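Local coordinates for amidohydrolase (Brucella melitensis biovar Abortus, PDB 4F0L), which probably acts as a metal-dependent deaminase of the amidohydrolase family, with an iron(III) ion bound at its metal site in the crystal, at residues I277-M282 against K288-A293; G321-I326 against G376-G381. All coordinates share one frame; numbering follows the deposited sequence.

Interaction 1: I277-M282 against K288-A293; sequences IHATHM and KHMAKA
No flat group lies between M282 and M290, the two methionines that meet here; the two imidazoles of 277-282 turn to the far side of the loop, each with a neighbouring methyl above one face. I277 CG2 sits 3.7 Å above the plane of the H278 ring, offset toward its rim, and T280 CG2 lies likewise over the rim of H281. At the margins of the rings, H278 ND1 is hydrogen-bonded to E304 and H281 NE2 to the carbonyl of D309. Sulfur and methyl groups make the contact itself. M290 sends an extended chain out from helix 284-293, its CG anti to the backbone N (chi1 177°), and its SD arrives 3.8 Å from M282 SD. The M282 chain crosses it at about a right angle and bends at its last torsion (chi3 -61°), which leaves CE 4.1 Å from the same M290 SD. The elements are one βα unit of the TIM barrel: strand 274-276 ends, the loop turns, and the helix runs back outside the barrel toward parallel strand 296-299. The loop's corner is a classic gamma turn at H278, closed by a weak bond from A279 N to I277 O (3.0 Å). Just past it, A279 adds the third buried group, its CB 4.2 Å from M290 SD. No hydrogen bond spans the segments. V261 packs on M282 and F317 on M290, while across the loop the H278 side chain touches D329, an iron ligand.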
loop_
_atom_site.group_PDB
_atom_site.type_symbol
_atom_site.label_atom_id
_atom_site.label_comp_id
_atom_site.label_asym_id
_atom_site.label_seq_id
_atom_site.Cartn_x
_atom_site.Cartn_y
_atom_site.Cartn_z
ATOM N N ILE B 277 -3.388 -8.211 20.590
ATOM C CA ILE B 277 -3.631 -7.947 19.172
ATOM C C ILE B 277 -4.422 -6.629 19.002
ATOM O O ILE B 277 -5.428 -6.386 19.683
ATOM C CB ILE B 277 -4.376 -9.120 18.494
ATOM C CG1 ILE B 277 -3.680 -10.450 18.821
ATOM C CG2 ILE B 277 -4.428 -8.921 16.967
ATOM C CD1 ILE B 277 -2.254 -10.536 18.276
ATOM N N HIS B 278 -3.942 -5.791 18.084
ATOM C CA HIS B 278 -4.465 -4.430 17.857
ATOM C C HIS B 278 -4.071 -3.442 18.920
ATOM O O HIS B 278 -3.197 -2.571 18.669
ATOM C CB HIS B 278 -5.982 -4.412 17.570
ATOM C CG HIS B 278 -6.391 -5.382 16.494
ATOM N ND1 HIS B 278 -5.878 -5.332 15.252
ATOM C CD2 HIS B 278 -7.263 -6.476 16.526
ATOM C CE1 HIS B 278 -6.401 -6.328 14.510
ATOM N NE2 HIS B 278 -7.237 -7.045 15.301
ATOM N N ALA B 279 -4.689 -3.538 20.105
ATOM C CA ALA B 279 -4.432 -2.587 21.181
ATOM C C ALA B 279 -4.518 -1.173 20.604
ATOM O O ALA B 279 -3.724 -0.309 20.958
ATOM C CB ALA B 279 -3.056 -2.812 21.791
ATOM N N THR B 280 -5.516 -0.946 19.738
ATOM C CA THR B 280 -5.586 0.266 18.927
ATOM C C THR B 280 -6.039 1.498 19.714
ATOM O O THR B 280 -5.547 2.601 19.446
ATOM C CB THR B 280 -6.531 0.065 17.744
ATOM O OG1 THR B 280 -6.157 -1.154 17.079
ATOM C CG2 THR B 280 -6.516 1.286 16.781
ATOM N N HIS B 281 -6.942 1.318 20.667
ATOM C CA HIS B 281 -7.467 2.428 21.432
ATOM C C HIS B 281 -6.989 2.302 22.851
ATOM O O HIS B 281 -7.604 1.621 23.691
ATOM C CB HIS B 281 -9.002 2.490 21.333
ATOM C CG HIS B 281 -9.502 2.554 19.911
ATOM N ND1 HIS B 281 -9.623 3.713 19.232
ATOM C CD2 HIS B 281 -9.834 1.545 19.023
ATOM C CE1 HIS B 281 -10.026 3.462 17.970
ATOM N NE2 HIS B 281 -10.158 2.137 17.838
ATOM N N MET B 282 -5.885 2.980 23.143
ATOM C CA MET B 282 -5.350 3.034 24.503
ATOM C C MET B 282 -5.107 4.470 24.946
ATOM O O MET B 282 -4.736 5.333 24.134
ATOM C CB MET B 282 -4.025 2.304 24.570
ATOM C CG MET B 282 -4.127 0.808 24.455
ATOM S SD MET B 282 -2.556 -0.038 24.785
ATOM C CE MET B 282 -1.522 0.661 23.490
ATOM N N LYS B 288 1.787 3.050 28.271
ATOM C CA LYS B 288 2.989 2.932 29.095
ATOM C C LYS B 288 3.021 1.668 29.944
ATOM O O LYS B 288 4.045 0.989 29.988
ATOM C CB LYS B 288 3.148 4.161 29.992
ATOM C CG LYS B 288 3.438 5.442 29.216
ATOM C CD LYS B 288 3.359 6.693 30.100
ATOM C CE LYS B 288 3.886 7.904 29.329
ATOM N NZ LYS B 288 3.372 9.215 29.810
ATOM N N HIS B 289 1.900 1.351 30.597
ATOM C CA HIS B 289 1.832 0.183 31.466
ATOM C C HIS B 289 1.989 -1.055 30.636
ATOM O O HIS B 289 2.625 -2.018 31.073
ATOM C CB HIS B 289 0.523 0.112 32.240
ATOM C CG HIS B 289 0.368 1.190 33.298
ATOM N ND1 HIS B 289 -0.816 1.797 33.555
ATOM C CD2 HIS B 289 1.289 1.746 34.182
ATOM C CE1 HIS B 289 -0.666 2.702 34.557
ATOM N NE2 HIS B 289 0.621 2.664 34.954
ATOM N N MET B 290 1.403 -1.057 29.436
ATOM C CA MET B 290 1.509 -2.225 28.557
ATOM C C MET B 290 2.957 -2.452 28.207
ATOM O O MET B 290 3.460 -3.569 28.333
ATOM C CB MET B 290 0.692 -2.041 27.280
ATOM C CG MET B 290 0.836 -3.201 26.291
ATOM S SD MET B 290 -0.064 -2.972 24.763
ATOM C CE MET B 290 0.655 -4.284 23.730
ATOM N N ALA B 291 3.625 -1.391 27.761
ATOM C CA ALA B 291 5.021 -1.477 27.402
ATOM C C ALA B 291 5.866 -1.913 28.601
ATOM O O ALA B 291 6.768 -2.734 28.459
ATOM C CB ALA B 291 5.515 -0.134 26.841
ATOM N N LYS B 292 5.577 -1.381 29.780
ATOM C CA LYS B 292 6.399 -1.663 30.968
ATOM C C LYS B 292 6.219 -3.109 31.385
ATOM O O LYS B 292 7.170 -3.738 31.872
ATOM C CB LYS B 292 6.032 -0.739 32.135
ATOM N N ALA B 293 4.998 -3.623 31.218
ATOM C CA ALA B 293 4.707 -5.037 31.489
ATOM C C ALA B 293 5.433 -5.970 30.522
ATOM O O ALA B 293 5.643 -7.134 30.849
ATOM C CB ALA B 293 3.227 -5.296 31.417
#

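Interaction 2: G321-I326 against G376-G381; sequences GGKFGI and GNIAMG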
loop_
_atom_site.group_PDB
_atom_site.type_symbol
_atom_site.label_atom_id
_atom_site.label_comp_id
_atom_site.label_asym_id
_atom_site.label_seq_id
_atom_site.Cartn_x
_atom_site.Cartn_y
_atom_site.Cartn_z
ATOM N N GLY B 321 9.541 1.809 25.630
ATOM C CA GLY B 321 10.215 0.512 25.460
ATOM C C GLY B 321 9.313 -0.607 24.965
ATOM O O GLY B 321 9.649 -1.782 25.095
ATOM N N GLY B 322 8.144 -0.270 24.439
ATOM C CA GLY B 322 7.231 -1.300 23.975
ATOM C C GLY B 322 7.757 -1.954 22.722
ATOM O O GLY B 322 8.445 -1.324 21.940
ATOM N N LYS B 323 7.453 -3.231 22.545
ATOM C CA LYS B 323 7.856 -3.968 21.372
ATOM C C LYS B 323 6.616 -4.444 20.610
ATOM O O LYS B 323 5.562 -4.688 21.210
ATOM C CB LYS B 323 8.707 -5.162 21.791
ATOM C CG LYS B 323 10.106 -4.821 22.303
ATOM C CD LYS B 323 10.757 -6.090 22.867
ATOM C CE LYS B 323 12.209 -5.872 23.271
ATOM N NZ LYS B 323 12.313 -5.193 24.566
ATOM N N PHE B 324 6.761 -4.614 19.299
ATOM C CA PHE B 324 5.626 -4.963 18.419
ATOM C C PHE B 324 6.023 -5.952 17.332
ATOM O O PHE B 324 7.216 -6.121 17.037
ATOM C CB PHE B 324 5.058 -3.692 17.764
ATOM C CG PHE B 324 5.855 -3.217 16.570
ATOM C CD1 PHE B 324 6.996 -2.479 16.734
ATOM C CD2 PHE B 324 5.442 -3.548 15.271
ATOM C CE1 PHE B 324 7.745 -2.062 15.637
ATOM C CE2 PHE B 324 6.185 -3.142 14.158
ATOM C CZ PHE B 324 7.359 -2.401 14.357
ATOM N N GLY B 325 5.012 -6.605 16.761
ATOM C CA GLY B 325 5.115 -7.326 15.510
ATOM C C GLY B 325 3.929 -7.030 14.589
ATOM O O GLY B 325 2.990 -6.289 14.949
ATOM N N ILE B 326 3.963 -7.615 13.403
ATOM C CA ILE B 326 2.914 -7.427 12.422
ATOM C C ILE B 326 2.261 -8.730 12.027
ATOM O O ILE B 326 2.917 -9.787 11.950
ATOM C CB ILE B 326 3.408 -6.724 11.135
ATOM C CG1 ILE B 326 4.647 -7.439 10.554
ATOM C CG2 ILE B 326 3.677 -5.242 11.427
ATOM C CD1 ILE B 326 5.055 -6.954 9.164
ATOM N N GLY B 376 7.967 -9.623 16.911
ATOM C CA GLY B 376 7.323 -10.765 16.309
ATOM C C GLY B 376 7.816 -12.096 16.833
ATOM O O GLY B 376 7.038 -12.948 17.209
ATOM N N ASN B 377 9.125 -12.279 16.856
ATOM C CA ASN B 377 9.672 -13.553 17.363
ATOM C C ASN B 377 9.363 -13.780 18.850
ATOM O O ASN B 377 9.105 -14.894 19.245
ATOM C CB ASN B 377 11.153 -13.675 17.041
ATOM C CG ASN B 377 11.370 -14.152 15.631
ATOM O OD1 ASN B 377 10.499 -14.828 15.064
ATOM N ND2 ASN B 377 12.523 -13.787 15.023
ATOM N N ILE B 378 9.354 -12.711 19.654
ATOM C CA ILE B 378 8.972 -12.835 21.065
ATOM C C ILE B 378 7.502 -13.295 21.191
ATOM O O ILE B 378 7.217 -14.245 21.903
ATOM C CB ILE B 378 9.236 -11.524 21.859
ATOM C CG1 ILE B 378 10.759 -11.217 21.951
ATOM C CG2 ILE B 378 8.551 -11.574 23.234
ATOM C CD1 ILE B 378 11.096 -9.762 22.310
ATOM N N ALA B 379 6.584 -12.641 20.467
ATOM C CA ALA B 379 5.158 -13.050 20.466
ATOM C C ALA B 379 4.964 -14.480 19.995
ATOM O O ALA B 379 3.964 -15.136 20.354
ATOM C CB ALA B 379 4.314 -12.114 19.581
ATOM N N MET B 380 5.870 -14.955 19.137
ATOM C CA MET B 380 5.739 -16.308 18.580
ATOM C C MET B 380 6.356 -17.369 19.530
ATOM O O MET B 380 6.305 -18.556 19.227
ATOM C CB MET B 380 6.412 -16.419 17.216
ATOM C CG MET B 380 5.779 -15.598 16.100
ATOM S SD MET B 380 4.115 -16.038 15.654
ATOM C CE MET B 380 3.173 -15.276 16.984
ATOM N N GLY B 381 6.935 -16.943 20.650
ATOM C CA GLY B 381 7.594 -17.862 21.570
ATOM C C GLY B 381 8.959 -18.323 21.094
ATOM O O GLY B 381 9.427 -19.387 21.492
#
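Two glycines meet backbone to backbone where strand 323-326 passes the last turns of helix 364-379: the CA atoms of G325 and G376 are only 4.2 Å apart. With no side chain on either, main chain lies against main chain, and G376 N stands 3.9 Å from G325 CA. The same nitrogen is 3.6 Å from F324 O, but this pair makes no hydrogen bond. In the TIM barrel of this amidohydrolase the strand is the eighth and closes the cylinder. Its backbone bonds to A297 and L299 of strand 296-299 on one flank and, through I326, to L64 of the first strand, 56-66, on the other. The helix packs from outside across this closing seam, where A379 and, just past its end, M380 touch strand 56-66. F324 and I326 start away from 376-381, and the F324 side chain packs on L368 and A372, farther back on the same helix. K323 starts toward it and makes the side-chain part of the contact at the more exposed margin, where I296 also touches both K323 and I378. Beyond 376-379 the helix ends in a Schellman motif: G381 has positive phi (77°), and the bond from its N to I378 O, 3.0 Å long, is one of the two that define the motif. I378 lies in the last turn, and its side chain starts toward the strand. K323 crosses it at about a right angle, extended as far as CE and bent at chi4 (79°), which turns NZ aside. The methylenes rather than the ammonium do the touching: I378 CD1 lies 3.7 Å from K323 CD and 4.2 Å from K323 CE.

Overall arrangement
Together the interactions illustrate how a TIM barrel varies the packing of its helices with position. Interaction 1 is wholly buried and local, joining a loop to the helix that directly follows it through sulfur and methyl groups. Interaction 2 links a strand to a helix whose end lies some fifty residues later, pairing bare backbone in the buried part with a lysine-isoleucine contact toward the surface. Neither uses a hydrogen bond across its segments. They hold different elements, yet abut: A291, on the helix of interaction 1, places CB 3.5 Å from G322 CA in the lead-in to the strand of interaction 2. Their centres are about 12 Å apart, and interaction 2 lies nearer the centre of the chain.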